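Local coordinates for uncharacterized protein MJ0327 (Methanocaldococcus jannaschii DSM 2661, PDB 2QTD) that is of unknown function but, as a putative dinitrogenase relative with a ribonuclease H-like fold, may bind or handle an iron-molybdenum cofactor, at residues Val13-Ser17 with Ala82-Val87; Val57-Lys63 with Ile77-Ala82. One frame throughout, in Å; residues are numbered along the deposited sequence.

Contact 1. Residues Val13-Ser17 with Ala82-Val87; sequences VDKIS and AEGDDV
K15 and I16 meet D85 where two loops pass each other: V13-S17, which leaves strand 5-11, and A82-V87, which leads from strand 78-81 into helix 87-95. The contact is a loop-to-loop junction held by one backbone hydrogen bond and one inserted side chain. I16 N donates to D85 O at 3.0 Å, with the hydrogen pointing almost straight at the oxygen (172°) although the donor stands 26° off the carbonyl plane. The same oxygen receives a CA-H...O approach from K15 CA at 3.5 Å.

I16 reaches in beside this bond. With CG1 next to its own backbone N (chi1 -63°) and CD1 extended beyond it, the chain passes over the D85 carbonyl, and CD1 ends among A82 CB at 3.9 Å, D86 O and V87 CA. CG1 also faces V87 CB at 4.3 Å, while M11 and N90 add to the surroundings of I16.

K15 and D85 run side by side in the same direction, CB beside CB, and K15 CD lies alongside the D85 carboxylate, 3.9 Å from OD2. Their charged ends do not touch: K15 NZ stays 4.6 Å from D85 OD1, which is salt-bridged to K63. D86 occupies the N-cap position of helix 87-95, OD1 accepting from K89 N.

G84 O is buried without a polar partner. The junction rests on apolar fit around I16 and a single directional bond, with K15 probably adding a modest electrostatic attraction at the outer side.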
# COMPACT_ATOMS: atom_id res chain seq x y z
N VAL A 13 -10.73 6.00 6.98
CA VAL A 13 -11.56 6.92 6.19
C VAL A 13 -10.92 8.30 6.04
O VAL A 13 -11.05 8.90 4.99
CB VAL A 13 -13.05 7.05 6.70
CG1 VAL A 13 -13.72 5.70 6.67
CG2 VAL A 13 -13.15 7.70 8.09
N ASP A 14 -10.16 8.73 7.06
CA ASP A 14 -9.59 10.09 7.14
C ASP A 14 -8.07 10.21 6.93
O ASP A 14 -7.56 11.32 6.81
CB ASP A 14 -10.01 10.76 8.48
CG ASP A 14 -9.77 9.87 9.74
OD1 ASP A 14 -9.49 8.66 9.60
OD2 ASP A 14 -9.93 10.38 10.87
N LYS A 15 -7.36 9.08 6.81
CA LYS A 15 -5.89 9.07 6.85
C LYS A 15 -5.37 7.67 6.57
O LYS A 15 -6.15 6.71 6.62
CB LYS A 15 -5.41 9.55 8.23
CG LYS A 15 -6.01 8.77 9.39
CD LYS A 15 -5.30 9.09 10.71
CE LYS A 15 -5.73 8.11 11.82
NZ LYS A 15 -4.69 8.01 12.89
N ILE A 16 -4.06 7.57 6.29
CA ILE A 16 -3.36 6.30 6.26
C ILE A 16 -3.51 5.70 7.65
O ILE A 16 -3.38 6.42 8.67
CB ILE A 16 -1.86 6.48 5.85
CG1 ILE A 16 -1.75 7.05 4.41
CG2 ILE A 16 -1.13 5.12 5.91
CD1 ILE A 16 -0.30 7.37 3.95
N SER A 17 -3.83 4.41 7.71
CA SER A 17 -4.12 3.74 8.97
C SER A 17 -2.84 3.45 9.75
O SER A 17 -1.73 3.49 9.20
CB SER A 17 -4.82 2.40 8.73
OG SER A 17 -3.94 1.57 7.97
N ALA A 82 5.06 4.44 5.12
CA ALA A 82 4.42 5.75 5.02
C ALA A 82 5.00 6.75 5.97
O ALA A 82 5.41 6.39 7.09
CB ALA A 82 2.94 5.65 5.26
N GLU A 83 5.05 8.02 5.53
CA GLU A 83 5.52 9.14 6.33
C GLU A 83 4.38 10.12 6.56
O GLU A 83 3.95 10.81 5.64
CB GLU A 83 6.69 9.80 5.61
CG GLU A 83 7.84 8.78 5.41
CD GLU A 83 9.02 9.34 4.66
OE1 GLU A 83 9.03 10.53 4.28
OE2 GLU A 83 9.97 8.54 4.46
N GLY A 84 3.87 10.13 7.78
CA GLY A 84 2.64 10.82 8.12
C GLY A 84 1.36 10.20 7.60
O GLY A 84 1.35 9.08 7.11
N ASP A 85 0.30 10.98 7.68
CA ASP A 85 -1.12 10.56 7.51
C ASP A 85 -1.70 10.75 6.10
O ASP A 85 -2.77 10.21 5.78
CB ASP A 85 -2.01 11.42 8.47
CG ASP A 85 -1.94 10.99 9.92
OD1 ASP A 85 -1.40 9.91 10.24
OD2 ASP A 85 -2.47 11.75 10.77
N ASP A 86 -1.02 11.52 5.25
CA ASP A 86 -1.63 12.05 4.03
C ASP A 86 -1.28 11.14 2.84
O ASP A 86 -0.12 11.00 2.46
CB ASP A 86 -1.15 13.50 3.82
CG ASP A 86 -1.82 14.20 2.67
OD1 ASP A 86 -1.80 13.70 1.54
OD2 ASP A 86 -2.32 15.32 2.89
N VAL A 87 -2.32 10.51 2.27
CA VAL A 87 -2.15 9.57 1.17
C VAL A 87 -1.60 10.24 -0.10
O VAL A 87 -0.76 9.66 -0.78
CB VAL A 87 -3.43 8.76 0.90
CG1 VAL A 87 -4.60 9.62 0.35
CG2 VAL A 87 -3.11 7.58 -0.02

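Contact 2. Residues Val57-Lys63 with Ile77-Ala82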
# COMPACT_ATOMS: atom_id res chain seq x y z
N VAL A 57 -0.31 -6.61 -6.84
CA VAL A 57 0.24 -5.26 -6.72
C VAL A 57 1.77 -5.34 -6.80
O VAL A 57 2.38 -6.41 -6.58
CB VAL A 57 -0.27 -4.47 -5.46
CG1 VAL A 57 -1.82 -4.41 -5.44
CG2 VAL A 57 0.32 -5.03 -4.14
N ASN A 58 2.39 -4.25 -7.17
CA ASN A 58 3.85 -4.15 -7.18
C ASN A 58 4.42 -3.77 -5.79
O ASN A 58 5.57 -4.08 -5.48
CB ASN A 58 4.34 -3.15 -8.24
CG ASN A 58 3.87 -3.49 -9.65
OD1 ASN A 58 2.84 -3.00 -10.12
ND2 ASN A 58 4.62 -4.36 -10.32
N ALA A 59 3.65 -3.07 -4.98
CA ALA A 59 4.17 -2.44 -3.77
C ALA A 59 3.03 -2.21 -2.82
O ALA A 59 1.86 -2.10 -3.27
CB ALA A 59 4.83 -1.11 -4.14
N ILE A 60 3.35 -2.15 -1.51
CA ILE A 60 2.44 -1.75 -0.45
C ILE A 60 3.02 -0.52 0.25
O ILE A 60 4.23 -0.47 0.44
CB ILE A 60 2.22 -2.91 0.57
CG1 ILE A 60 1.37 -4.03 -0.02
CG2 ILE A 60 1.55 -2.42 1.88
CD1 ILE A 60 1.45 -5.41 0.73
N ILE A 61 2.16 0.43 0.65
CA ILE A 61 2.51 1.57 1.54
C ILE A 61 1.68 1.38 2.78
O ILE A 61 0.46 1.26 2.70
CB ILE A 61 2.32 2.92 0.91
CG1 ILE A 61 3.16 3.07 -0.35
CG2 ILE A 61 2.62 4.05 1.88
CD1 ILE A 61 2.83 4.38 -1.11
N CYS A 62 2.37 1.29 3.92
CA CYS A 62 1.74 1.20 5.23
C CYS A 62 2.68 1.76 6.31
O CYS A 62 3.82 2.05 6.05
CB CYS A 62 1.37 -0.25 5.54
SG CYS A 62 2.82 -1.38 5.70
N LYS A 63 2.13 1.94 7.50
CA LYS A 63 2.90 2.43 8.63
C LYS A 63 3.47 1.29 9.43
O LYS A 63 4.56 1.44 9.97
CB LYS A 63 2.04 3.30 9.52
CG LYS A 63 1.63 4.62 8.93
CD LYS A 63 0.97 5.47 9.98
CE LYS A 63 0.42 6.79 9.49
NZ LYS A 63 -0.10 7.59 10.65
N ILE A 77 6.38 -8.76 -3.17
CA ILE A 77 5.97 -7.32 -3.12
C ILE A 77 7.00 -6.57 -2.27
O ILE A 77 7.51 -7.09 -1.28
CB ILE A 77 4.51 -7.19 -2.52
CG1 ILE A 77 3.51 -8.02 -3.34
CG2 ILE A 77 3.95 -5.73 -2.41
CD1 ILE A 77 2.09 -7.89 -2.86
N GLU A 78 7.34 -5.37 -2.69
CA GLU A 78 8.14 -4.44 -1.90
C GLU A 78 7.21 -3.63 -1.02
O GLU A 78 6.20 -3.15 -1.49
CB GLU A 78 8.90 -3.54 -2.84
CG GLU A 78 9.84 -4.34 -3.73
CD GLU A 78 10.55 -3.49 -4.70
OE1 GLU A 78 9.86 -2.70 -5.40
OE2 GLU A 78 11.81 -3.59 -4.76
N ILE A 79 7.57 -3.48 0.26
CA ILE A 79 6.71 -2.88 1.28
C ILE A 79 7.41 -1.63 1.77
O ILE A 79 8.56 -1.69 2.23
CB ILE A 79 6.42 -3.86 2.45
CG1 ILE A 79 5.83 -5.18 1.88
CG2 ILE A 79 5.47 -3.21 3.43
CD1 ILE A 79 5.58 -6.22 2.89
N TYR A 80 6.73 -0.50 1.64
CA TYR A 80 7.33 0.82 1.91
C TYR A 80 6.64 1.45 3.10
O TYR A 80 5.44 1.26 3.33
CB TYR A 80 7.19 1.74 0.72
CG TYR A 80 8.03 1.33 -0.44
CD1 TYR A 80 9.35 1.70 -0.51
CD2 TYR A 80 7.52 0.45 -1.39
CE1 TYR A 80 10.14 1.29 -1.57
CE2 TYR A 80 8.33 0.01 -2.44
CZ TYR A 80 9.62 0.43 -2.51
OH TYR A 80 10.42 0.03 -3.57
N HIS A 81 7.39 2.22 3.88
CA HIS A 81 6.88 2.84 5.09
C HIS A 81 6.33 4.24 4.81
O HIS A 81 7.03 5.11 4.26
CB HIS A 81 8.00 2.95 6.13
CG HIS A 81 7.48 3.38 7.47
ND1 HIS A 81 7.71 4.64 7.98
CD2 HIS A 81 6.74 2.72 8.38
CE1 HIS A 81 7.12 4.74 9.16
NE2 HIS A 81 6.52 3.59 9.43
N ALA A 82 5.06 4.44 5.12
CA ALA A 82 4.42 5.75 5.02
C ALA A 82 5.00 6.75 5.97
O ALA A 82 5.41 6.39 7.09
CB ALA A 82 2.94 5.65 5.26
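I77 opens the pairing of the parallel strands 59-62 and 78-81 by laying its two branches against V57-I60. CG2 settles over the A59 backbone, 3.6 Å from A59 CA, and touches I60 CG1; CD1 reaches on to V57 CG2, also at 3.6 Å. The placement follows from chi1 -57°, which sets CG1 next to the backbone N and turns CG2 toward I60. Cut back to an alanine, this position would probably leave a gap and let V57 and I60 turn more freely.

Beyond I77 the backbones zip together: I60 N to E78 O, Y80 N to I60 O, C62 N to Y80 O, and A82 N to C62 O at 2.8 Å. The last is nearly straight at its hydrogen, yet A82 N stands 47° out of the C62 carbonyl plane.

On the face of I60 and C62, I79 CG2 projects toward both and meets C62 SG at 3.9 Å. On the other face A59 is small, and Y80 lays its ring edge against it, CE2 4.0 Å from A59 CB; a weak hydrogen bond joins Y80 OH to E78 OE1, E78 OE2 being salt-bridged to K101. Past the strand ends A82 CB sits between I61 CG2, at 3.8 Å, and K63 CG. The H81 ring turns its edge to K63 O.

The strands belong to a beta-alpha-beta unit whose helix 67-74 meets the I60 and I79 face through F73 and Y70. Helix 87-95 lies against the A59, I61 and Y80 face, F94 meeting the Y80 ring edge-to-face, while strand 5-11 pairs with 59-62 along its other edge.

The centres of contacts 1 and 2 lie about 13 Å apart, and A82, the first residue after strand 78-81, belongs to both, closing the pairing of contact 2 and beginning the loop of contact 1. Along the chain the order is 13-17, 57-63, 77-82, 82-87, so contact 1 spans the whole of contact 2. K63 ties them directly: its NZ forms a salt bridge to D85 OD1 at 2.7 Å, and its aliphatic chain packs on I16 O, S17 O and G84 O. The loops following strands 5-11, 59-62 and 78-81, neighbours in the five-stranded mixed sheet, are thereby joined beyond the strand ends, all within the family region associated with the iron-molybdenum cofactor.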